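Local structure of scyllo-inositol 2-dehydrogenase (NADP(+)) IolW (Bacillus subtilis subsp. subtilis, 3GDO) at residues Y212-L217 / Q223-G228. The protein catalyses the reversible reduction of scyllo-inosose to scyllo-inositol with NADPH, which NADH cannot replace. Residues are numbered along the deposited sequence; the frame is centred on the assembly and turned at random.
Sequences YFHLTL and QAILYG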
loop_
_atom_site.group_PDB
_atom_site.type_symbol
_atom_site.label_atom_id
_atom_site.label_comp_id
_atom_site.label_asym_id
_atom_site.label_seq_id
_atom_site.Cartn_x
_atom_site.Cartn_y
_atom_site.Cartn_z
ATOM N N TYR B 212 7.024 -4.367 -12.052
ATOM C CA TYR B 212 6.711 -3.846 -10.743
ATOM C C TYR B 212 6.757 -2.318 -10.754
ATOM O O TYR B 212 7.721 -1.705 -11.249
ATOM C CB TYR B 212 7.722 -4.407 -9.719
ATOM C CG TYR B 212 7.567 -3.846 -8.335
ATOM C CD1 TYR B 212 6.922 -4.576 -7.330
ATOM C CD2 TYR B 212 8.040 -2.567 -8.028
ATOM C CE1 TYR B 212 6.762 -4.044 -6.036
ATOM C CE2 TYR B 212 7.868 -2.010 -6.789
ATOM C CZ TYR B 212 7.215 -2.752 -5.790
ATOM O OH TYR B 212 7.111 -2.206 -4.549
ATOM N N PHE B 213 5.738 -1.696 -10.171
ATOM C CA PHE B 213 5.775 -0.253 -9.964
ATOM C C PHE B 213 5.067 0.101 -8.674
ATOM O O PHE B 213 4.038 -0.517 -8.281
ATOM C CB PHE B 213 5.149 0.514 -11.168
ATOM C CG PHE B 213 3.688 0.223 -11.370
ATOM C CD1 PHE B 213 2.710 0.909 -10.630
ATOM C CD2 PHE B 213 3.280 -0.746 -12.264
ATOM C CE1 PHE B 213 1.366 0.608 -10.788
ATOM C CE2 PHE B 213 1.948 -1.065 -12.407
ATOM C CZ PHE B 213 0.980 -0.362 -11.686
ATOM N N HIS B 214 5.606 1.121 -8.042
ATOM C CA HIS B 214 4.999 1.720 -6.878
ATOM C C HIS B 214 5.113 3.255 -7.025
ATOM O O HIS B 214 6.213 3.806 -6.993
ATOM C CB HIS B 214 5.758 1.269 -5.617
ATOM C CG HIS B 214 5.023 1.601 -4.372
ATOM N ND1 HIS B 214 5.005 2.881 -3.835
ATOM C CD2 HIS B 214 4.179 0.852 -3.614
ATOM C CE1 HIS B 214 4.222 2.882 -2.766
ATOM N NE2 HIS B 214 3.699 1.671 -2.619
ATOM N N LEU B 215 4.005 3.942 -7.214
ATOM C CA LEU B 215 4.061 5.392 -7.410
ATOM C C LEU B 215 3.341 6.124 -6.295
ATOM O O LEU B 215 2.265 5.702 -5.869
ATOM C CB LEU B 215 3.367 5.774 -8.737
ATOM C CG LEU B 215 4.107 5.787 -10.071
ATOM C CD1 LEU B 215 4.684 4.401 -10.412
ATOM C CD2 LEU B 215 3.106 6.219 -11.142
ATOM N N THR B 216 3.926 7.221 -5.840
ATOM C CA THR B 216 3.230 8.142 -4.956
ATOM C C THR B 216 2.990 9.462 -5.706
ATOM O O THR B 216 3.969 10.123 -6.150
ATOM C CB THR B 216 4.046 8.432 -3.659
ATOM O OG1 THR B 216 4.280 7.203 -2.943
ATOM C CG2 THR B 216 3.313 9.444 -2.759
ATOM N N LEU B 217 1.727 9.822 -5.855
ATOM C CA LEU B 217 1.340 11.152 -6.387
ATOM C C LEU B 217 0.978 12.119 -5.267
ATOM O O LEU B 217 0.024 11.890 -4.493
ATOM C CB LEU B 217 0.209 11.064 -7.418
ATOM C CG LEU B 217 0.541 10.575 -8.837
ATOM C CD1 LEU B 217 1.210 9.212 -8.884
ATOM C CD2 LEU B 217 -0.734 10.533 -9.717
ATOM N N GLN B 223 -2.679 11.913 -0.479
ATOM C CA GLN B 223 -1.588 11.075 -1.041
ATOM C C GLN B 223 -2.231 9.968 -1.838
ATOM O O GLN B 223 -3.135 9.277 -1.327
ATOM C CB GLN B 223 -0.677 10.502 0.058
ATOM C CG GLN B 223 0.055 11.575 0.853
ATOM C CD GLN B 223 1.153 12.238 0.022
ATOM O OE1 GLN B 223 1.947 11.575 -0.627
ATOM N NE2 GLN B 223 1.167 13.564 0.020
ATOM N N ALA B 224 -1.837 9.854 -3.100
ATOM C CA ALA B 224 -2.411 8.850 -4.001
ATOM C C ALA B 224 -1.289 7.869 -4.222
ATOM O O ALA B 224 -0.168 8.286 -4.584
ATOM C CB ALA B 224 -2.867 9.483 -5.333
ATOM N N ILE B 225 -1.558 6.578 -3.974
ATOM C CA ILE B 225 -0.492 5.575 -4.017
ATOM C C ILE B 225 -0.940 4.541 -5.040
ATOM O O ILE B 225 -2.012 3.960 -4.864
ATOM C CB ILE B 225 -0.295 4.847 -2.647
ATOM C CG1 ILE B 225 -0.046 5.797 -1.457
ATOM C CG2 ILE B 225 0.735 3.676 -2.777
ATOM C CD1 ILE B 225 1.090 6.717 -1.565
ATOM N N LEU B 226 -0.140 4.296 -6.082
ATOM C CA LEU B 226 -0.570 3.399 -7.171
ATOM C C LEU B 226 0.525 2.394 -7.393
ATOM O O LEU B 226 1.694 2.773 -7.595
ATOM C CB LEU B 226 -0.815 4.159 -8.479
ATOM C CG LEU B 226 -1.758 5.351 -8.396
ATOM C CD1 LEU B 226 -1.591 6.226 -9.655
ATOM C CD2 LEU B 226 -3.192 4.874 -8.244
ATOM N N TYR B 227 0.164 1.112 -7.288
ATOM C CA TYR B 227 1.189 0.086 -7.277
ATOM C C TYR B 227 0.689 -1.199 -7.869
ATOM O O TYR B 227 -0.530 -1.438 -7.952
ATOM C CB TYR B 227 1.748 -0.113 -5.858
ATOM C CG TYR B 227 0.786 -0.697 -4.863
ATOM C CD1 TYR B 227 0.717 -2.086 -4.677
ATOM C CD2 TYR B 227 -0.068 0.142 -4.093
ATOM C CE1 TYR B 227 -0.151 -2.630 -3.762
ATOM C CE2 TYR B 227 -0.963 -0.412 -3.156
ATOM C CZ TYR B 227 -0.986 -1.802 -2.995
ATOM O OH TYR B 227 -1.837 -2.403 -2.089
ATOM N N GLY B 228 1.629 -2.034 -8.263
ATOM C CA GLY B 228 1.323 -3.236 -9.018
ATOM C C GLY B 228 2.543 -4.125 -9.033
ATOM O O GLY B 228 3.661 -3.642 -9.293
#
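Leu226 and Leu217 meet on one face of the paired strands, CD1 of Leu226 lying 4.2 Å from CD1 of Leu217. Ile182, Ile183 and Thr186 of helix 174-190 pack on Leu226, and Ile332 of helix 323-342 touches Leu217. Leu217 CB also rests on Ala224 CB at 4.0 Å, and Leu217 N donates a hydrogen bond to Ala224 O at 2.8 Å. Leu226 and Leu215 form an antiparallel hydrogen-bonded pair, Leu215 N donating to Leu226 O at 2.6 Å and Leu226 N to Leu215 O. These strands form a beta hairpin in the large sheet of the C-terminal alpha/beta domain of this Gfo/Idh/MocA enzyme. On the same face, Phe213 lays its ring over Gly228, whose CA sits 20° off the ring normal in a CH-pi contact; a CB there would collide with Phe213 CZ. Phe213 CG stands between its own backbone N and carbonyl carbon (chi1 63°), which swings the ring across to the neighbouring strand. On the Gly228 side of the ring, Phe213 N donates to Gly228 O and Gly228 N to Phe213 O. With an alanine in place of Phe213, Gly228 would probably lose the ring packed over it, and a gap is likely to open there. On the other face, His214 CD2 touches Tyr227 CB at 3.4 Å, and the His214 ring meets His214 of the second subunit.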